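PDB 5XN9: SAHS1 from Ramazzottius varieornatus, which acts as a secreted, heat-soluble molecular shield when water is scarce, supporting desiccation tolerance in this tardigrade, and has a fatty-acid-binding-protein-like fold. Local coordinates for residues K11-D16 with W133-S138; T41-W46 with H54-P59; N81-Y86 with H100-N105. One frame throughout, in Å; residues are numbered along the deposited sequence.

Contact 1: K11-D16 with W133-S138; sequences KWESTD and WYKKSS. With MG (magnesium ion), chain C; EDO (1,2-ethanediol), chain G.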
loop_
_atom_site.group_PDB
_atom_site.type_symbol
_atom_site.label_atom_id
_atom_site.label_comp_id
_atom_site.label_asym_id
_atom_site.label_seq_id
_atom_site.Cartn_x
_atom_site.Cartn_y
_atom_site.Cartn_z
ATOM N N LYS A 11 5.356 6.855 9.711
ATOM C CA LYS A 11 5.364 5.446 10.077
ATOM C C LYS A 11 3.960 5.077 10.526
ATOM O O LYS A 11 3.452 5.641 11.501
ATOM C CB LYS A 11 6.354 5.197 11.210
ATOM C CG LYS A 11 7.776 5.546 10.862
ATOM C CD LYS A 11 8.710 5.085 11.974
ATOM C CE LYS A 11 10.110 5.577 11.733
ATOM N NZ LYS A 11 10.111 7.060 11.706
ATOM N N TRP A 12 3.341 4.143 9.813
ATOM C CA TRP A 12 1.941 3.791 10.006
ATOM C C TRP A 12 1.828 2.321 10.370
ATOM O O TRP A 12 2.537 1.485 9.809
ATOM C CB TRP A 12 1.157 4.038 8.718
ATOM C CG TRP A 12 1.281 5.437 8.220
ATOM C CD1 TRP A 12 2.112 5.894 7.231
ATOM C CD2 TRP A 12 0.553 6.573 8.692
ATOM N NE1 TRP A 12 1.935 7.249 7.058
ATOM C CE2 TRP A 12 0.991 7.691 7.947
ATOM C CE3 TRP A 12 -0.424 6.756 9.677
ATOM C CZ2 TRP A 12 0.474 8.967 8.145
ATOM C CZ3 TRP A 12 -0.933 8.025 9.876
ATOM C CH2 TRP A 12 -0.482 9.117 9.114
ATOM N N GLU A 13 0.906 2.001 11.280
ATOM C CA GLU A 13 0.725 0.640 11.764
ATOM C C GLU A 13 -0.750 0.279 11.675
ATOM O O GLU A 13 -1.610 1.099 12.000
ATOM C CB GLU A 13 1.197 0.554 13.220
ATOM C CG GLU A 13 0.880 -0.739 13.922
ATOM C CD GLU A 13 1.329 -0.721 15.369
ATOM O OE1 GLU A 13 0.980 -1.660 16.111
ATOM O OE2 GLU A 13 2.033 0.233 15.761
ATOM N N SER A 14 -1.042 -0.946 11.235
ATOM C CA SER A 14 -2.432 -1.360 11.059
ATOM C C SER A 14 -3.158 -1.464 12.395
ATOM O O SER A 14 -2.551 -1.683 13.447
ATOM C CB SER A 14 -2.510 -2.693 10.317
ATOM O OG SER A 14 -1.846 -3.722 11.025
ATOM N N THR A 15 -4.473 -1.286 12.346
ATOM C CA THR A 15 -5.327 -1.369 13.517
ATOM C C THR A 15 -6.256 -2.569 13.376
ATOM O O THR A 15 -6.101 -3.403 12.476
ATOM C CB THR A 15 -6.134 -0.075 13.667
ATOM O OG1 THR A 15 -7.098 -0.003 12.608
ATOM C CG2 THR A 15 -5.221 1.146 13.608
ATOM N N ASP A 16 -7.243 -2.650 14.270
ATOM C CA ASP A 16 -8.266 -3.682 14.175
ATOM C C ASP A 16 -9.331 -3.366 13.135
ATOM O O ASP A 16 -10.136 -4.246 12.813
ATOM C CB ASP A 16 -8.944 -3.885 15.534
ATOM C CG ASP A 16 -8.032 -4.541 16.547
ATOM O OD1 ASP A 16 -6.956 -5.029 16.145
ATOM O OD2 ASP A 16 -8.397 -4.580 17.742
ATOM N N TRP A 133 -7.542 0.651 8.110
ATOM C CA TRP A 133 -7.176 1.864 8.823
ATOM C C TRP A 133 -5.883 1.656 9.594
ATOM O O TRP A 133 -5.670 0.597 10.199
ATOM C CB TRP A 133 -8.295 2.320 9.754
ATOM C CG TRP A 133 -9.428 2.906 8.978
ATOM C CD1 TRP A 133 -9.634 4.228 8.707
ATOM C CD2 TRP A 133 -10.488 2.194 8.327
ATOM N NE1 TRP A 133 -10.767 4.384 7.948
ATOM C CE2 TRP A 133 -11.308 3.151 7.697
ATOM C CE3 TRP A 133 -10.827 0.840 8.221
ATOM C CZ2 TRP A 133 -12.451 2.801 6.978
ATOM C CZ3 TRP A 133 -11.962 0.494 7.505
ATOM C CH2 TRP A 133 -12.762 1.472 6.896
ATOM N N TYR A 134 -5.021 2.671 9.552
ATOM C CA TYR A 134 -3.713 2.654 10.184
ATOM C C TYR A 134 -3.594 3.832 11.143
ATOM O O TYR A 134 -4.234 4.870 10.959
ATOM C CB TYR A 134 -2.608 2.775 9.118
ATOM C CG TYR A 134 -2.509 1.572 8.213
ATOM C CD1 TYR A 134 -3.429 1.354 7.190
ATOM C CD2 TYR A 134 -1.498 0.638 8.389
ATOM C CE1 TYR A 134 -3.339 0.242 6.382
ATOM C CE2 TYR A 134 -1.403 -0.475 7.584
ATOM C CZ TYR A 134 -2.326 -0.671 6.583
ATOM O OH TYR A 134 -2.242 -1.779 5.770
ATOM N N LYS A 135 -2.755 3.673 12.162
ATOM C CA LYS A 135 -2.444 4.742 13.102
ATOM C C LYS A 135 -0.951 5.049 13.045
ATOM O O LYS A 135 -0.147 4.221 12.628
ATOM C CB LYS A 135 -2.824 4.333 14.527
ATOM C CG LYS A 135 -2.131 3.057 14.993
ATOM C CD LYS A 135 -2.578 2.639 16.389
ATOM C CE LYS A 135 -1.953 1.309 16.793
ATOM N NZ LYS A 135 -2.385 0.864 18.151
ATOM N N LYS A 136 -0.583 6.258 13.459
ATOM C CA LYS A 136 0.833 6.595 13.573
ATOM C C LYS A 136 1.505 5.687 14.597
ATOM O O LYS A 136 0.941 5.390 15.654
ATOM C CB LYS A 136 0.984 8.053 14.008
ATOM C CG LYS A 136 0.744 9.064 12.901
ATOM C CD LYS A 136 1.986 9.252 12.038
ATOM C CE LYS A 136 1.994 10.627 11.377
ATOM N NZ LYS A 136 3.224 10.883 10.578
ATOM N N SER A 137 2.721 5.245 14.283
ATOM C CA SER A 137 3.410 4.303 15.156
ATOM C C SER A 137 3.896 4.979 16.435
ATOM O O SER A 137 4.302 6.143 16.436
ATOM C CB SER A 137 4.585 3.659 14.429
ATOM O OG SER A 137 4.123 2.673 13.528
ATOM N N SER A 138 3.860 4.212 17.526
ATOM C CA SER A 138 4.210 4.666 18.878
ATOM C C SER A 138 3.387 5.865 19.355
ATOM O O SER A 138 2.542 5.725 20.238
ATOM C CB SER A 138 5.717 4.934 19.024
ATOM O OG SER A 138 6.171 5.926 18.122
ATOM O OXT SER A 138 3.535 6.993 18.886
HETATM MG MG MG C . -1.206 -1.863 4.100
HETATM C C1 EDO G . 13.338 7.368 11.415
HETATM O O1 EDO G . 13.784 6.036 11.698
HETATM C C2 EDO G . 12.994 8.079 12.720
HETATM O O2 EDO G . 12.104 9.168 12.448
HETATM O O HOH W 1 5.611 8.916 11.775
HETATM O O HOH W 2 5.457 2.002 11.085
#
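W133 O takes two donors from a single residue: T15 N at 3.1 Å, lying in the carbonyl plane, and T15 OG1 at 2.9 Å, which sits well above that plane. The hydroxyl reaches it because OG1 stands between the backbone N and the carbonyl carbon (chi1 69°), and T15 OG1 also bonds R17 N. Further along, E13 and K135 form an antiparallel hydrogen-bonded pair, E13 N to K135 O and K135 N to E13 O both 2.8 Å, and S137 N reaches K11 O at 2.9 Å, just past the end of strand 133-136. These bonds join the first strand of a fatty-acid-binding-protein-like beta barrel to its last, closing the chain's two ends side by side. The carboxylate of E13 runs alongside K135, yet its salt bridge is to K40. At the non-hydrogen-bonded pair W12-K136 the side chains diverge, yet the bent chain of K136 (chi2 -82°) still crosses the buried indole, CD lying over one face 4.0 Å from the centroid of the six-membered ring; NE1 is satisfied by W8 O. With an alanine here in place of W12, the K136 methylenes would probably lose the surface they lie on, and W8 O its indole donor. Next to it, CB of W12 meets CB of Y134, and the Y134 ring runs past S14 to put OH on the magnesium ion at 2.0 Å. S14 OG bonds T41 N, while a water lies 2.9 Å from S137 OG and donates a weak bond to W12 O.

Contact 2: T41-W46 with H54-P59; sequences TFHKIW and HQISVP. With MG (magnesium ion), chain C.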
loop_
_atom_site.group_PDB
_atom_site.type_symbol
_atom_site.label_atom_id
_atom_site.label_comp_id
_atom_site.label_asym_id
_atom_site.label_seq_id
_atom_site.Cartn_x
_atom_site.Cartn_y
_atom_site.Cartn_z
ATOM N N THR A 41 0.576 -4.926 10.047
ATOM C CA THR A 41 1.214 -4.437 8.836
ATOM C C THR A 41 1.705 -3.024 9.094
ATOM O O THR A 41 1.015 -2.227 9.737
ATOM C CB THR A 41 0.202 -4.428 7.670
ATOM O OG1 THR A 41 -0.271 -5.766 7.450
ATOM C CG2 THR A 41 0.817 -3.869 6.375
ATOM N N PHE A 42 2.896 -2.720 8.594
ATOM C CA PHE A 42 3.489 -1.402 8.730
ATOM C C PHE A 42 3.754 -0.817 7.350
ATOM O O PHE A 42 4.243 -1.513 6.452
ATOM C CB PHE A 42 4.807 -1.478 9.506
ATOM C CG PHE A 42 4.658 -2.010 10.892
ATOM C CD1 PHE A 42 4.695 -3.375 11.129
ATOM C CD2 PHE A 42 4.488 -1.149 11.963
ATOM C CE1 PHE A 42 4.556 -3.876 12.422
ATOM C CE2 PHE A 42 4.353 -1.637 13.252
ATOM C CZ PHE A 42 4.383 -3.003 13.483
ATOM N N HIS A 43 3.421 0.458 7.187
ATOM C CA HIS A 43 3.799 1.248 6.019
ATOM C C HIS A 43 4.647 2.400 6.518
ATOM O O HIS A 43 4.203 3.169 7.375
ATOM C CB HIS A 43 2.576 1.828 5.300
ATOM C CG HIS A 43 1.753 0.805 4.592
ATOM N ND1 HIS A 43 2.070 0.343 3.334
ATOM C CD2 HIS A 43 0.637 0.137 4.969
ATOM C CE1 HIS A 43 1.184 -0.564 2.964
ATOM N NE2 HIS A 43 0.302 -0.703 3.936
ATOM N N LYS A 44 5.862 2.515 5.992
ATOM C CA LYS A 44 6.745 3.629 6.298
ATOM C C LYS A 44 7.059 4.339 4.991
ATOM O O LYS A 44 7.545 3.717 4.044
ATOM C CB LYS A 44 8.015 3.129 6.995
ATOM C CG LYS A 44 7.720 2.406 8.298
ATOM C CD LYS A 44 8.983 1.921 8.987
ATOM C CE LYS A 44 8.625 1.086 10.216
ATOM N NZ LYS A 44 9.796 0.427 10.861
ATOM N N ILE A 45 6.759 5.630 4.929
ATOM C CA ILE A 45 6.933 6.410 3.712
ATOM C C ILE A 45 7.732 7.656 4.069
ATOM O O ILE A 45 7.318 8.430 4.943
ATOM C CB ILE A 45 5.585 6.791 3.067
ATOM C CG1 ILE A 45 4.745 5.543 2.750
ATOM C CG2 ILE A 45 5.813 7.603 1.808
ATOM C CD1 ILE A 45 3.315 5.845 2.324
ATOM N N TRP A 46 8.874 7.843 3.406
ATOM C CA TRP A 46 9.741 8.979 3.679
ATOM C C TRP A 46 10.408 9.423 2.389
ATOM O O TRP A 46 10.375 8.726 1.368
ATOM C CB TRP A 46 10.771 8.670 4.772
ATOM C CG TRP A 46 11.858 7.702 4.400
ATOM C CD1 TRP A 46 13.151 8.014 4.062
ATOM C CD2 TRP A 46 11.776 6.270 4.379
ATOM N NE1 TRP A 46 13.869 6.867 3.821
ATOM C CE2 TRP A 46 13.053 5.783 4.013
ATOM C CE3 TRP A 46 10.752 5.353 4.631
ATOM C CZ2 TRP A 46 13.329 4.417 3.893
ATOM C CZ3 TRP A 46 11.027 3.992 4.499
ATOM C CH2 TRP A 46 12.307 3.543 4.136
ATOM N N HIS A 54 9.003 3.678 0.211
ATOM C CA HIS A 54 7.790 3.151 0.809
ATOM C C HIS A 54 8.143 1.735 1.230
ATOM O O HIS A 54 8.336 0.855 0.378
ATOM C CB HIS A 54 6.645 3.155 -0.198
ATOM C CG HIS A 54 5.392 2.548 0.331
ATOM N ND1 HIS A 54 4.307 2.266 -0.471
ATOM C CD2 HIS A 54 5.042 2.183 1.588
ATOM C CE1 HIS A 54 3.348 1.739 0.266
ATOM N NE2 HIS A 54 3.766 1.680 1.519
ATOM N N GLN A 55 8.279 1.513 2.533
ATOM C CA GLN A 55 8.603 0.197 3.049
ATOM C C GLN A 55 7.336 -0.424 3.612
ATOM O O GLN A 55 6.678 0.166 4.476
ATOM C CB GLN A 55 9.672 0.279 4.131
ATOM C CG GLN A 55 10.127 -1.078 4.616
ATOM C CD GLN A 55 10.928 -0.963 5.880
ATOM O OE1 GLN A 55 10.368 -0.855 6.970
ATOM N NE2 GLN A 55 12.247 -0.958 5.745
ATOM N N ILE A 56 6.987 -1.596 3.099
ATOM C CA ILE A 56 5.861 -2.381 3.586
ATOM C C ILE A 56 6.442 -3.543 4.374
ATOM O O ILE A 56 7.376 -4.206 3.906
ATOM C CB ILE A 56 5.002 -2.899 2.418
ATOM C CG1 ILE A 56 4.488 -1.734 1.558
ATOM C CG2 ILE A 56 3.858 -3.769 2.931
ATOM C CD1 ILE A 56 5.397 -1.363 0.383
ATOM N N SER A 57 5.916 -3.785 5.567
ATOM C CA SER A 57 6.345 -4.947 6.330
ATOM C C SER A 57 5.159 -5.640 6.988
ATOM O O SER A 57 4.258 -4.986 7.518
ATOM C CB SER A 57 7.393 -4.580 7.373
ATOM O OG SER A 57 6.872 -3.636 8.272
ATOM N N VAL A 58 5.169 -6.969 6.940
ATOM C CA VAL A 58 4.208 -7.793 7.667
ATOM C C VAL A 58 5.035 -8.813 8.439
ATOM O O VAL A 58 5.369 -9.879 7.901
ATOM C CB VAL A 58 3.187 -8.468 6.735
ATOM C CG1 VAL A 58 2.122 -9.189 7.570
ATOM C CG2 VAL A 58 2.543 -7.444 5.798
ATOM N N PRO A 59 5.428 -8.508 9.676
ATOM C CA PRO A 59 6.388 -9.380 10.372
ATOM C C PRO A 59 5.916 -10.813 10.565
ATOM O O PRO A 59 6.738 -11.733 10.441
ATOM C CB PRO A 59 6.619 -8.649 11.699
ATOM C CG PRO A 59 6.353 -7.206 11.365
ATOM C CD PRO A 59 5.223 -7.229 10.379
HETATM MG MG MG C . -1.206 -1.863 4.100
#
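H43 ND1 donates to H54 NE2 at 2.8 Å with an N-H...N angle of 157°, the donor lying in the plane of the H54 ring but the bond tilted from that of H43. The two imidazoles face the barrel interior from neighbouring strands of a beta hairpin, 42-48 and 51-58, and meet rim to rim with planes at 37°. With ND1 engaged as donor, H43 binds the magnesium ion through NE2 at 1.9 Å, a site shared with Y134; H54 ND1 in turn is bonded to Y88 OH, forming a polar chain from metal to tyrosine. Backbone pairs F42 with S57 and K44 with Q55 are hydrogen-bonded in both directions, F42 N to S57 O being 2.9 Å. I45 CD1 lies over one face of the H54 ring in a CH-pi contact, 4.2 Å from the centroid. On the outward face, K44 in its modelled conformer and Q55 run side by side, while the W46 ring presents an edge to Q55 CB. Farther along, F42 crosses P59 at about a right angle, its CE1 3.9 Å from P59 CG, and S57 OG lies 3.2 Å from F42 CB.

Contact 3: N81-Y86 with H100-N105; sequences NTEIKY and HVPSRN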
loop_
_atom_site.group_PDB
_atom_site.type_symbol
_atom_site.label_atom_id
_atom_site.label_comp_id
_atom_site.label_asym_id
_atom_site.label_seq_id
_atom_site.Cartn_x
_atom_site.Cartn_y
_atom_site.Cartn_z
ATOM N N ASN A 81 7.936 -14.218 -7.883
ATOM C CA ASN A 81 8.226 -13.770 -9.250
ATOM C C ASN A 81 6.917 -13.461 -9.983
ATOM O O ASN A 81 6.626 -13.970 -11.067
ATOM C CB ASN A 81 9.222 -14.639 -10.039
ATOM C CG ASN A 81 9.731 -13.964 -11.343
ATOM O OD1 ASN A 81 10.736 -14.379 -11.914
ATOM N ND2 ASN A 81 9.026 -12.932 -11.808
ATOM N N THR A 82 6.128 -12.594 -9.367
ATOM C CA THR A 82 5.110 -11.839 -10.071
ATOM C C THR A 82 5.660 -10.427 -10.202
ATOM O O THR A 82 5.945 -9.783 -9.188
ATOM C CB THR A 82 3.806 -11.831 -9.273
ATOM O OG1 THR A 82 3.332 -13.170 -9.079
ATOM C CG2 THR A 82 2.752 -11.033 -10.007
ATOM N N GLU A 83 5.861 -9.969 -11.432
ATOM C CA GLU A 83 6.301 -8.601 -11.641
ATOM C C GLU A 83 5.139 -7.648 -11.401
ATOM O O GLU A 83 3.998 -7.920 -11.791
ATOM C CB GLU A 83 6.839 -8.403 -13.057
ATOM C CG GLU A 83 7.429 -7.019 -13.290
ATOM C CD GLU A 83 7.357 -6.595 -14.741
ATOM O OE1 GLU A 83 6.396 -7.000 -15.432
ATOM O OE2 GLU A 83 8.260 -5.859 -15.191
ATOM N N ILE A 84 5.438 -6.517 -10.769
ATOM C CA ILE A 84 4.436 -5.533 -10.394
ATOM C C ILE A 84 4.904 -4.182 -10.926
ATOM O O ILE A 84 6.002 -3.727 -10.584
ATOM C CB ILE A 84 4.268 -5.474 -8.865
ATOM C CG1 ILE A 84 3.958 -6.862 -8.290
ATOM C CG2 ILE A 84 3.224 -4.450 -8.477
ATOM C CD1 ILE A 84 2.731 -7.497 -8.860
ATOM N N LYS A 85 4.092 -3.552 -11.774
ATOM C CA LYS A 85 4.361 -2.197 -12.235
ATOM C C LYS A 85 3.531 -1.225 -11.411
ATOM O O LYS A 85 2.366 -1.496 -11.113
ATOM C CB LYS A 85 3.996 -2.038 -13.707
ATOM C CG LYS A 85 4.728 -2.960 -14.655
ATOM C CD LYS A 85 4.387 -2.584 -16.088
ATOM C CE LYS A 85 4.420 -3.779 -17.023
ATOM N NZ LYS A 85 3.910 -3.433 -18.381
ATOM N N TYR A 86 4.128 -0.100 -11.023
ATOM C CA TYR A 86 3.397 0.863 -10.211
ATOM C C TYR A 86 3.697 2.283 -10.673
ATOM O O TYR A 86 4.743 2.575 -11.266
ATOM C CB TYR A 86 3.729 0.736 -8.718
ATOM C CG TYR A 86 5.207 0.882 -8.406
ATOM C CD1 TYR A 86 5.794 2.130 -8.260
ATOM C CD2 TYR A 86 6.014 -0.240 -8.263
ATOM C CE1 TYR A 86 7.159 2.258 -7.988
ATOM C CE2 TYR A 86 7.359 -0.127 -7.990
ATOM C CZ TYR A 86 7.936 1.121 -7.849
ATOM O OH TYR A 86 9.287 1.227 -7.574
ATOM N N HIS A 100 -0.152 -2.355 -11.992
ATOM C CA HIS A 100 -0.428 -3.380 -12.996
ATOM C C HIS A 100 0.215 -4.675 -12.545
ATOM O O HIS A 100 1.382 -4.677 -12.148
ATOM C CB HIS A 100 0.206 -3.057 -14.351
ATOM C CG HIS A 100 -0.522 -2.040 -15.172
ATOM N ND1 HIS A 100 -0.382 -0.683 -14.969
ATOM C CD2 HIS A 100 -1.309 -2.177 -16.268
ATOM C CE1 HIS A 100 -1.088 -0.029 -15.874
ATOM N NE2 HIS A 100 -1.661 -0.912 -16.676
ATOM N N VAL A 101 -0.528 -5.771 -12.643
ATOM C CA VAL A 101 0.051 -7.103 -12.496
ATOM C C VAL A 101 -0.138 -7.819 -13.828
ATOM O O VAL A 101 -1.138 -8.531 -14.017
ATOM C CB VAL A 101 -0.595 -7.872 -11.336
ATOM C CG1 VAL A 101 0.152 -9.156 -11.106
ATOM C CG2 VAL A 101 -0.624 -7.011 -10.074
ATOM N N PRO A 102 0.779 -7.632 -14.781
ATOM C CA PRO A 102 0.503 -8.073 -16.161
ATOM C C PRO A 102 0.314 -9.569 -16.303
ATOM O O PRO A 102 -0.480 -10.010 -17.143
ATOM C CB PRO A 102 1.731 -7.572 -16.935
ATOM C CG PRO A 102 2.259 -6.455 -16.116
ATOM C CD PRO A 102 2.001 -6.815 -14.694
ATOM N N SER A 103 1.034 -10.367 -15.512
ATOM C CA SER A 103 0.921 -11.816 -15.633
ATOM C C SER A 103 -0.489 -12.297 -15.320
ATOM O O SER A 103 -0.921 -13.335 -15.834
ATOM C CB SER A 103 1.943 -12.497 -14.722
ATOM O OG SER A 103 1.715 -12.181 -13.355
ATOM N N ARG A 104 -1.230 -11.544 -14.509
ATOM C CA ARG A 104 -2.565 -11.936 -14.083
ATOM C C ARG A 104 -3.650 -11.052 -14.674
ATOM O O ARG A 104 -4.825 -11.212 -14.328
ATOM C CB ARG A 104 -2.647 -11.912 -12.563
ATOM C CG ARG A 104 -1.469 -12.586 -11.920
ATOM C CD ARG A 104 -1.809 -13.106 -10.558
ATOM N NE ARG A 104 -0.689 -13.852 -10.007
ATOM C CZ ARG A 104 -0.753 -14.570 -8.896
ATOM N NH1 ARG A 104 0.325 -15.209 -8.462
ATOM N NH2 ARG A 104 -1.894 -14.644 -8.223
ATOM N N ASN A 105 -3.287 -10.125 -15.553
ATOM C CA ASN A 105 -4.242 -9.191 -16.139
ATOM C C ASN A 105 -5.064 -8.481 -15.060
ATOM O O ASN A 105 -6.294 -8.400 -15.126
ATOM C CB ASN A 105 -5.138 -9.882 -17.172
ATOM C CG ASN A 105 -5.899 -8.893 -18.026
ATOM O OD1 ASN A 105 -5.403 -7.802 -18.309
ATOM N ND2 ASN A 105 -7.111 -9.259 -18.432
HETATM O O HOH W 3 3.202 -9.745 -13.601
HETATM O O HOH W 4 1.096 0.952 -13.165
#
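K85 and H100 form an antiparallel hydrogen-bonded pair, with K85 N to H100 O 3.0 Å in the carbonyl plane and H100 N to K85 O 2.8 Å tilted from it, before the two chains move apart, to 7.0 Å between T82 CA and S103 CA. The pair belongs to the hairpin of strands 82-91 and 94-101 in the fatty-acid-binding-protein-like barrel, at the end remote from its connecting turn. Where direct pairing stops, a water takes over: it donates to E83 O at 2.7 Å and accepts from S103 N, spanning the gap left as the chain turns through P102. That turn is closed by R104 N, which donates to V101 O.

Apolar branches meet on one side of the strands. V101 CG1, placed anti to the backbone N (chi1 -172°), abuts T82 CG2 at 3.4 Å, a tight carbon contact, while CG2 of the same valine lies 3.6 Å from I84 CD1; the I84 and V101 side chains run alongside each other and point the same way. T82 CG2 also touches S103 OG, and T82 OG1 lies near the R104 guanidinium, whose extended chain crosses the threonine at about a right angle. On the other side K85 reaches across P102, its CE 3.6 Å from P102 CG, with its CB packed against that of H100. A second water lies 2.8 Å from H100 ND1 and donates weakly to K85 O.

The chemistry is that of the open end of a hairpin at the protein surface: the contact is held by the K85-H100 backbone bonds, bridging water and apolar contacts centred on V101, and its polar side chains make no direct hydrogen bond across the two segments.

Contacts 1 and 2 lie on neighbouring strands of one sheet and touch: W12 and S14 of the first probably bond the backbones of H43 and T41 in the second, and Y134 and H43 together hold the magnesium ion. Both are partly buried, with polar groups turned into the barrel. Contact 3 is a surface contact on the opposite side of the chain's centre from contact 1, their centres about 27 Å apart, and meets neither of the others. Contacts 2 and 3 each join a local hairpin, whereas contact 1 joins the chain's ends and encloses both in sequence. Metal ligation links the two partly buried contacts; contact 3 combines one backbone-bonded pair with methyl contacts and bridging water.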